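Long-range contacts in type IV pilus secretin PilQ family protein (Vibrio cholerae, PDB 6W6M), which probably forms the outer-membrane secretin channel through which the type IVa competence pilus of Vibrio cholerae passes, built from fourteen copies of the chain: residues Gln322-Ile327 against Ile421-Leu426; Leu462-Thr467 against Leu480-Asp485; Leu476-Ser481 against Val564-Val569. All coordinates share one frame; numbering follows the deposited sequence.

Interactions 1 and 2 are antiparallel strand pairings closed by backbone hydrogen bonds, whereas interaction 3 has no bond of that kind and joins two sheets through apolar side chains. Interaction 1 lies in the sheet that includes strands 320-347, 404-429 and 549-568, interaction 2 in the four-stranded sheet spanning 434-513. Interaction 3 brings strand 475-493 of interaction 2 against strand 549-568, which neighbours 320-347 of interaction 1. L480 serves interactions 2 and 3 alike. Interactions 2 and 3 are largely buried; interaction 1 is mixed, with I323, I327 and L426 turned inward and charged residues on its more accessible face.

Interaction 1: Gln322-Ile327 against Ile421-Leu426; sequences QIEARI and ISSPRL
I323 faces L426 and I327 faces S422 as hydrogen-bonded pairs of two antiparallel strands, whose N-to-C directions differ by 166° and whose axes approach to 4.8 Å. Each pair is closed by reciprocal bonds; I323 N to L426 O and I327 N to S422 O, for example, both measure 2.9 Å. P424 interrupts this pattern. A325 N still donates to P424 O at 3.2 Å, but the proline nitrogen has no hydrogen to return, and A325 O instead meets S423 CA in a CA-H...O contact. Residues I421 to R425 also ladder with a strand of a neighbouring subunit, carrying the sheet across the interface.

On one face E324 and R425 run alongside each other and point the same way. Their aliphatic parts touch, CG to CG at 3.8 Å, while the carboxylate and guanidinium planes stay 33° apart. R425 bends at chi2 and chi3, and its NE remains 5.1 Å from E324 OE1, too far for a salt bridge. Q322 lies alongside R425, Q322 NE2 being 4.0 Å from R425 NH1. Farther along, R326 slants across I421, NH2 approaching CD1. On the opposite face I327 CB packs on S422 OG, in line with I323 and L426.

With all five cross-strand hydrogen bonds between backbone atoms, cohesion rests mainly on the main chain, and the E324-R425 attraction is probably a longer-range electrostatic one.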
loop_
_atom_site.group_PDB
_atom_site.type_symbol
_atom_site.label_atom_id
_atom_site.label_comp_id
_atom_site.label_asym_id
_atom_site.label_seq_id
_atom_site.Cartn_x
_atom_site.Cartn_y
_atom_site.Cartn_z
ATOM N N GLN A 322 -55.943 6.121 -0.419
ATOM C CA GLN A 322 -55.910 4.675 -0.278
ATOM C C GLN A 322 -55.624 4.055 -1.634
ATOM O O GLN A 322 -56.360 4.299 -2.588
ATOM C CB GLN A 322 -57.244 4.180 0.266
ATOM C CG GLN A 322 -57.345 2.691 0.446
ATOM C CD GLN A 322 -58.744 2.265 0.805
ATOM O OE1 GLN A 322 -59.533 3.065 1.312
ATOM N NE2 GLN A 322 -59.068 1.008 0.536
ATOM N N ILE A 323 -54.566 3.254 -1.724
ATOM C CA ILE A 323 -54.122 2.683 -2.994
ATOM C C ILE A 323 -54.186 1.164 -2.921
ATOM O O ILE A 323 -53.768 0.558 -1.930
ATOM C CB ILE A 323 -52.702 3.154 -3.383
ATOM C CG1 ILE A 323 -52.682 4.657 -3.647
ATOM C CG2 ILE A 323 -52.215 2.451 -4.629
ATOM C CD1 ILE A 323 -52.162 5.464 -2.507
ATOM N N GLU A 324 -54.764 0.549 -3.947
ATOM C CA GLU A 324 -54.889 -0.899 -3.978
ATOM C C GLU A 324 -54.516 -1.515 -5.318
ATOM O O GLU A 324 -55.148 -1.257 -6.333
ATOM C CB GLU A 324 -56.304 -1.328 -3.600
ATOM C CG GLU A 324 -56.470 -2.834 -3.547
ATOM C CD GLU A 324 -57.857 -3.255 -3.125
ATOM O OE1 GLU A 324 -58.704 -2.366 -2.910
ATOM O OE2 GLU A 324 -58.098 -4.474 -3.011
ATOM N N ALA A 325 -53.481 -2.341 -5.297
ATOM C CA ALA A 325 -53.003 -3.039 -6.481
ATOM C C ALA A 325 -53.611 -4.432 -6.557
ATOM O O ALA A 325 -54.046 -4.998 -5.562
ATOM C CB ALA A 325 -51.476 -3.115 -6.490
ATOM N N ARG A 326 -53.646 -4.987 -7.764
ATOM C CA ARG A 326 -54.225 -6.313 -7.954
ATOM C C ARG A 326 -53.494 -7.052 -9.062
ATOM O O ARG A 326 -53.493 -6.603 -10.205
ATOM C CB ARG A 326 -55.709 -6.216 -8.285
ATOM C CG ARG A 326 -56.464 -7.459 -7.980
ATOM C CD ARG A 326 -57.826 -7.434 -8.597
ATOM N NE ARG A 326 -58.654 -8.512 -8.077
ATOM C CZ ARG A 326 -59.510 -9.211 -8.808
ATOM N NH1 ARG A 326 -59.642 -8.950 -10.101
ATOM N NH2 ARG A 326 -60.223 -10.181 -8.256
ATOM N N ILE A 327 -52.901 -8.193 -8.734
ATOM C CA ILE A 327 -52.130 -8.985 -9.680
ATOM C C ILE A 327 -52.872 -10.289 -9.904
ATOM O O ILE A 327 -53.162 -11.008 -8.942
ATOM C CB ILE A 327 -50.706 -9.249 -9.173
ATOM C CG1 ILE A 327 -49.929 -7.943 -9.098
ATOM C CG2 ILE A 327 -49.993 -10.226 -10.071
ATOM C CD1 ILE A 327 -48.638 -8.059 -8.382
ATOM N N ILE A 421 -54.495 -14.882 -7.443
ATOM C CA ILE A 421 -54.871 -13.487 -7.234
ATOM C C ILE A 421 -54.164 -12.961 -5.994
ATOM O O ILE A 421 -54.182 -13.611 -4.948
ATOM C CB ILE A 421 -56.392 -13.328 -7.063
ATOM C CG1 ILE A 421 -57.116 -13.685 -8.346
ATOM C CG2 ILE A 421 -56.739 -11.918 -6.651
ATOM C CD1 ILE A 421 -58.579 -13.802 -8.173
ATOM N N SER A 422 -53.565 -11.776 -6.094
ATOM C CA SER A 422 -53.001 -11.144 -4.905
ATOM C C SER A 422 -53.245 -9.644 -4.957
ATOM O O SER A 422 -53.117 -9.038 -6.012
ATOM C CB SER A 422 -51.504 -11.434 -4.760
ATOM O OG SER A 422 -50.757 -10.885 -5.818
ATOM N N SER A 423 -53.594 -9.050 -3.824
ATOM C CA SER A 423 -53.910 -7.623 -3.777
ATOM C C SER A 423 -53.450 -6.985 -2.475
ATOM O O SER A 423 -54.088 -7.156 -1.429
ATOM C CB SER A 423 -55.401 -7.394 -3.986
ATOM O OG SER A 423 -56.145 -7.962 -2.942
ATOM N N PRO A 424 -52.351 -6.223 -2.500
ATOM C CA PRO A 424 -52.002 -5.378 -1.345
ATOM C C PRO A 424 -52.692 -4.015 -1.328
ATOM O O PRO A 424 -53.139 -3.536 -2.365
ATOM C CB PRO A 424 -50.482 -5.241 -1.477
ATOM C CG PRO A 424 -50.201 -5.457 -2.895
ATOM C CD PRO A 424 -51.217 -6.397 -3.421
ATOM N N ARG A 425 -52.789 -3.380 -0.162
ATOM C CA ARG A 425 -53.399 -2.062 -0.024
ATOM C C ARG A 425 -52.555 -1.208 0.901
ATOM O O ARG A 425 -51.797 -1.715 1.723
ATOM C CB ARG A 425 -54.808 -2.113 0.559
ATOM C CG ARG A 425 -55.650 -3.237 0.133
ATOM C CD ARG A 425 -56.509 -3.684 1.275
ATOM N NE ARG A 425 -57.184 -2.568 1.907
ATOM C CZ ARG A 425 -58.028 -2.701 2.919
ATOM N NH1 ARG A 425 -58.609 -1.638 3.453
ATOM N NH2 ARG A 425 -58.289 -3.905 3.400
ATOM N N LEU A 426 -52.743 0.100 0.794
ATOM C CA LEU A 426 -52.061 1.048 1.661
ATOM C C LEU A 426 -52.949 2.261 1.848
ATOM O O LEU A 426 -53.787 2.567 1.006
ATOM C CB LEU A 426 -50.727 1.498 1.065
ATOM C CG LEU A 426 -49.592 0.520 0.871
ATOM C CD1 LEU A 426 -48.499 1.218 0.145
ATOM C CD2 LEU A 426 -49.123 0.054 2.201
#

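Interaction 2: Leu462-Thr467 against Leu480-Asp485; sequences LSLKVT and LSVTQD
S463 and T483 both hold their hydroxyls between the backbone N and the carbonyl carbon, with chi1 of 64° and 86°, and this brings S463 OG to 3.0 Å from T483 OG1 in a hydrogen bond that either could donate. On the reverse face L464 has CG trans to its backbone nitrogen, which carries CD1 over toward V482 CG2 at 3.4 Å.

These pairs sit on strands whose N-to-C directions are 178° apart, almost exactly antiparallel. S463-T483 and K465-S481 are the hydrogen-bonded pairs. In the first, S463 N to T483 O and T483 N to S463 O are both 3.0 Å, so the hydroxyl bond adds a side-chain link to two backbone ones. In the second, K465 N to S481 O and S481 N to K465 O are both 2.9 Å, and the two CB atoms lie alongside before the lysine bends away at chi3 and chi4.

The alternate residues form a largely apolar row from non-hydrogen-bonded pairs, with Q484 at one end contributing its aliphatic CG. L462 CD1 rests on Q484 CG at 3.9 Å, and V466 CG2 meets L480 CD2 at 3.7 Å; in each pair the side chains lie side by side and point the same way.

The contact belongs to the hairpin of strands 456-471 and 475-493, the central two of a four-stranded sheet. Strand 434-444 bonds to the outer edge of 462-467 and strand 496-513 to that of 480-485. The row packs against the second sheet, L464 and V466 on L426 of strand 404-429, and V482 on I327 of strand 320-347.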
loop_
_atom_site.group_PDB
_atom_site.type_symbol
_atom_site.label_atom_id
_atom_site.label_comp_id
_atom_site.label_asym_id
_atom_site.label_seq_id
_atom_site.Cartn_x
_atom_site.Cartn_y
_atom_site.Cartn_z
ATOM N N LEU A 462 -43.394 -9.903 -2.369
ATOM C CA LEU A 462 -44.539 -9.266 -3.069
ATOM C C LEU A 462 -44.755 -7.867 -2.484
ATOM O O LEU A 462 -45.194 -7.778 -1.331
ATOM C CB LEU A 462 -45.778 -10.146 -2.877
ATOM C CG LEU A 462 -47.123 -9.447 -3.053
ATOM C CD1 LEU A 462 -47.489 -9.335 -4.523
ATOM C CD2 LEU A 462 -48.214 -10.182 -2.290
ATOM N N SER A 463 -44.439 -6.822 -3.253
ATOM C CA SER A 463 -44.327 -5.490 -2.687
ATOM C C SER A 463 -45.054 -4.442 -3.509
ATOM O O SER A 463 -45.153 -4.538 -4.734
ATOM C CB SER A 463 -42.873 -5.072 -2.542
ATOM O OG SER A 463 -42.237 -4.972 -3.794
ATOM N N LEU A 464 -45.538 -3.424 -2.802
ATOM C CA LEU A 464 -46.106 -2.223 -3.394
ATOM C C LEU A 464 -45.397 -0.999 -2.839
ATOM O O LEU A 464 -45.247 -0.860 -1.626
ATOM C CB LEU A 464 -47.603 -2.130 -3.121
ATOM C CG LEU A 464 -48.331 -0.885 -3.620
ATOM C CD1 LEU A 464 -48.280 -0.783 -5.124
ATOM C CD2 LEU A 464 -49.756 -0.883 -3.135
ATOM N N LYS A 465 -44.980 -0.107 -3.736
ATOM C CA LYS A 465 -44.248 1.105 -3.384
ATOM C C LYS A 465 -44.855 2.269 -4.145
ATOM O O LYS A 465 -44.869 2.247 -5.380
ATOM C CB LYS A 465 -42.785 0.952 -3.754
ATOM C CG LYS A 465 -41.821 1.382 -2.711
ATOM C CD LYS A 465 -40.456 0.872 -3.053
ATOM C CE LYS A 465 -40.503 -0.615 -3.287
ATOM N NZ LYS A 465 -41.106 -1.332 -2.131
ATOM N N VAL A 466 -45.343 3.293 -3.443
ATOM C CA VAL A 466 -46.126 4.319 -4.124
ATOM C C VAL A 466 -45.902 5.707 -3.534
ATOM O O VAL A 466 -45.654 5.871 -2.332
ATOM C CB VAL A 466 -47.629 3.941 -4.127
ATOM C CG1 VAL A 466 -48.178 3.874 -2.725
ATOM C CG2 VAL A 466 -48.432 4.886 -4.992
ATOM N N THR A 467 -45.962 6.722 -4.433
ATOM C CA THR A 467 -46.077 8.141 -4.074
ATOM C C THR A 467 -47.214 8.808 -4.848
ATOM O O THR A 467 -47.182 8.863 -6.086
ATOM C CB THR A 467 -44.774 8.906 -4.332
ATOM O OG1 THR A 467 -43.647 8.091 -4.000
ATOM C CG2 THR A 467 -44.722 10.154 -3.473
ATOM N N LEU A 480 -45.450 4.585 -9.401
ATOM C CA LEU A 480 -45.869 3.216 -8.997
ATOM C C LEU A 480 -44.684 2.257 -9.156
ATOM O O LEU A 480 -44.033 2.299 -10.213
ATOM C CB LEU A 480 -47.037 2.778 -9.885
ATOM C CG LEU A 480 -48.322 3.586 -9.730
ATOM C CD1 LEU A 480 -49.353 3.156 -10.761
ATOM C CD2 LEU A 480 -48.882 3.446 -8.325
ATOM N N SER A 481 -44.432 1.423 -8.145
ATOM C CA SER A 481 -43.647 0.174 -8.332
ATOM C C SER A 481 -44.413 -1.007 -7.731
ATOM O O SER A 481 -44.760 -0.936 -6.544
ATOM C CB SER A 481 -42.281 0.304 -7.715
ATOM O OG SER A 481 -41.269 0.160 -8.697
ATOM N N VAL A 482 -44.662 -2.049 -8.526
ATOM C CA VAL A 482 -45.357 -3.267 -8.001
ATOM C C VAL A 482 -44.564 -4.517 -8.407
ATOM O O VAL A 482 -44.365 -4.704 -9.617
ATOM C CB VAL A 482 -46.797 -3.349 -8.542
ATOM C CG1 VAL A 482 -47.526 -4.585 -8.046
ATOM C CG2 VAL A 482 -47.595 -2.091 -8.239
ATOM N N THR A 483 -44.116 -5.340 -7.444
ATOM C CA THR A 483 -43.333 -6.521 -7.791
ATOM C C THR A 483 -43.891 -7.764 -7.117
ATOM O O THR A 483 -44.584 -7.688 -6.105
ATOM C CB THR A 483 -41.841 -6.399 -7.408
ATOM O OG1 THR A 483 -41.646 -6.805 -6.052
ATOM C CG2 THR A 483 -41.328 -4.991 -7.573
ATOM N N GLN A 484 -43.533 -8.917 -7.679
ATOM C CA GLN A 484 -43.874 -10.215 -7.105
ATOM C C GLN A 484 -42.778 -11.222 -7.433
ATOM O O GLN A 484 -42.836 -11.862 -8.480
ATOM C CB GLN A 484 -45.205 -10.696 -7.642
ATOM C CG GLN A 484 -45.738 -11.879 -6.915
ATOM C CD GLN A 484 -47.015 -12.374 -7.500
ATOM O OE1 GLN A 484 -47.835 -12.949 -6.806
ATOM N NE2 GLN A 484 -47.195 -12.156 -8.786
ATOM N N ASP A 485 -41.814 -11.401 -6.538
ATOM C CA ASP A 485 -40.683 -12.297 -6.753
ATOM C C ASP A 485 -40.766 -13.505 -5.829
ATOM O O ASP A 485 -41.443 -13.490 -4.807
ATOM C CB ASP A 485 -39.357 -11.579 -6.528
ATOM C CG ASP A 485 -39.321 -10.215 -7.150
ATOM O OD1 ASP A 485 -39.889 -10.031 -8.240
ATOM O OD2 ASP A 485 -38.721 -9.312 -6.539
#

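Interaction 3: Leu476-Ser481 against Val564-Val569; sequences LVLDLS and VTPKVV
L476, L478, V564 and P566 together form the closer part of the contact. L478 points its side chain between V564 and P566, its CD1 lying 4.3 Å from V564 CG2 and equally far from P566 CG. L476 adds to this part by placing CG at 4.2 Å from P566 CB, while L480 CD1 reaches V564 CG1 at 4.4 Å. Three alternate leucines thus present one apolar row, chiefly to V564 and P566.

The fit weakens at the C-terminal end of 564-569. Partly exposed V568 gives only CG2, at 4.4 Å from L476 CD2, and K567 is exposed with its CB directed away from the leucines. No hydrogen bond crosses, as expected from axes 9.2 Å apart that cross at 128°; this is face-to-face packing of two sheets, not strand pairing.

D479, on the reverse face of strand 475-493, packs on K263 of another subunit. V564 O accepts a hydrogen bond from T517 OG1, just ahead of strand 518-534, whose L520 touches both V564 and L480. Strand 549-568 thus lies between 518-534 and 320-347 in its own sheet and packs face-on against 475-493, with V512 of 496-513 meeting P566.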
loop_
_atom_site.group_PDB
_atom_site.type_symbol
_atom_site.label_atom_id
_atom_site.label_comp_id
_atom_site.label_asym_id
_atom_site.label_seq_id
_atom_site.Cartn_x
_atom_site.Cartn_y
_atom_site.Cartn_z
ATOM N N LEU A 476 -55.655 11.708 -9.776
ATOM C CA LEU A 476 -54.413 11.371 -9.101
ATOM C C LEU A 476 -53.306 11.123 -10.113
ATOM O O LEU A 476 -53.538 10.564 -11.186
ATOM C CB LEU A 476 -54.570 10.116 -8.240
ATOM C CG LEU A 476 -55.254 10.072 -6.876
ATOM C CD1 LEU A 476 -54.634 11.063 -5.945
ATOM C CD2 LEU A 476 -56.742 10.272 -6.976
ATOM N N VAL A 477 -52.095 11.528 -9.755
ATOM C CA VAL A 477 -50.881 11.162 -10.475
ATOM C C VAL A 477 -50.119 10.224 -9.553
ATOM O O VAL A 477 -49.764 10.602 -8.434
ATOM C CB VAL A 477 -50.029 12.378 -10.857
ATOM C CG1 VAL A 477 -48.738 11.927 -11.487
ATOM C CG2 VAL A 477 -50.776 13.285 -11.791
ATOM N N LEU A 478 -49.867 8.998 -10.002
ATOM C CA LEU A 478 -49.229 7.986 -9.170
ATOM C C LEU A 478 -47.863 7.610 -9.721
ATOM O O LEU A 478 -47.747 7.271 -10.903
ATOM C CB LEU A 478 -50.107 6.740 -9.069
ATOM C CG LEU A 478 -51.466 6.832 -8.375
ATOM C CD1 LEU A 478 -52.206 5.537 -8.525
ATOM C CD2 LEU A 478 -51.332 7.180 -6.919
ATOM N N ASP A 479 -46.842 7.647 -8.860
ATOM C CA ASP A 479 -45.523 7.024 -9.161
ATOM C C ASP A 479 -45.466 5.618 -8.554
ATOM O O ASP A 479 -45.419 5.514 -7.318
ATOM C CB ASP A 479 -44.370 7.876 -8.625
ATOM C CG ASP A 479 -44.075 9.106 -9.466
ATOM O OD1 ASP A 479 -44.477 9.118 -10.646
ATOM O OD2 ASP A 479 -43.447 10.040 -8.932
ATOM N N LEU A 480 -45.450 4.585 -9.401
ATOM C CA LEU A 480 -45.869 3.216 -8.997
ATOM C C LEU A 480 -44.684 2.257 -9.156
ATOM O O LEU A 480 -44.033 2.299 -10.213
ATOM C CB LEU A 480 -47.037 2.778 -9.885
ATOM C CG LEU A 480 -48.322 3.586 -9.730
ATOM C CD1 LEU A 480 -49.353 3.156 -10.761
ATOM C CD2 LEU A 480 -48.882 3.446 -8.325
ATOM N N SER A 481 -44.432 1.423 -8.145
ATOM C CA SER A 481 -43.647 0.174 -8.332
ATOM C C SER A 481 -44.413 -1.007 -7.731
ATOM O O SER A 481 -44.760 -0.936 -6.544
ATOM C CB SER A 481 -42.281 0.304 -7.715
ATOM O OG SER A 481 -41.269 0.160 -8.697
ATOM N N VAL A 564 -54.782 -1.220 -10.753
ATOM C CA VAL A 564 -54.619 -0.314 -9.624
ATOM C C VAL A 564 -55.857 0.561 -9.517
ATOM O O VAL A 564 -56.486 0.900 -10.518
ATOM C CB VAL A 564 -53.332 0.536 -9.741
ATOM C CG1 VAL A 564 -53.369 1.432 -10.943
ATOM C CG2 VAL A 564 -53.133 1.354 -8.503
ATOM N N THR A 565 -56.221 0.909 -8.284
ATOM C CA THR A 565 -57.363 1.783 -8.031
ATOM C C THR A 565 -57.144 2.649 -6.795
ATOM O O THR A 565 -57.066 2.134 -5.679
ATOM C CB THR A 565 -58.651 0.969 -7.892
ATOM O OG1 THR A 565 -59.711 1.810 -7.436
ATOM C CG2 THR A 565 -58.476 -0.171 -6.938
ATOM N N PRO A 566 -57.030 3.961 -6.956
ATOM C CA PRO A 566 -56.877 4.855 -5.810
ATOM C C PRO A 566 -58.218 5.409 -5.338
ATOM O O PRO A 566 -59.262 5.177 -5.939
ATOM C CB PRO A 566 -55.995 5.965 -6.378
ATOM C CG PRO A 566 -56.419 6.051 -7.777
ATOM C CD PRO A 566 -56.826 4.675 -8.222
ATOM N N LYS A 567 -58.181 6.074 -4.184
ATOM C CA LYS A 567 -59.370 6.651 -3.555
ATOM C C LYS A 567 -58.978 7.672 -2.492
ATOM O O LYS A 567 -58.073 7.432 -1.699
ATOM C CB LYS A 567 -60.207 5.551 -2.894
ATOM C CG LYS A 567 -61.608 5.978 -2.497
ATOM C CD LYS A 567 -62.409 6.424 -3.707
ATOM C CE LYS A 567 -63.838 6.771 -3.329
ATOM N NZ LYS A 567 -64.611 7.269 -4.500
ATOM N N VAL A 568 -59.667 8.808 -2.473
ATOM C CA VAL A 568 -59.395 9.859 -1.500
ATOM C C VAL A 568 -60.305 9.644 -0.304
ATOM O O VAL A 568 -61.527 9.548 -0.455
ATOM C CB VAL A 568 -59.595 11.257 -2.099
ATOM C CG1 VAL A 568 -59.425 12.307 -1.033
ATOM C CG2 VAL A 568 -58.613 11.492 -3.220
ATOM N N VAL A 569 -59.711 9.555 0.881
ATOM C CA VAL A 569 -60.483 9.330 2.096
ATOM C C VAL A 569 -61.179 10.629 2.480
ATOM O O VAL A 569 -60.529 11.625 2.812
ATOM C CB VAL A 569 -59.585 8.819 3.226
ATOM C CG1 VAL A 569 -60.366 8.708 4.505
ATOM C CG2 VAL A 569 -58.983 7.482 2.855
#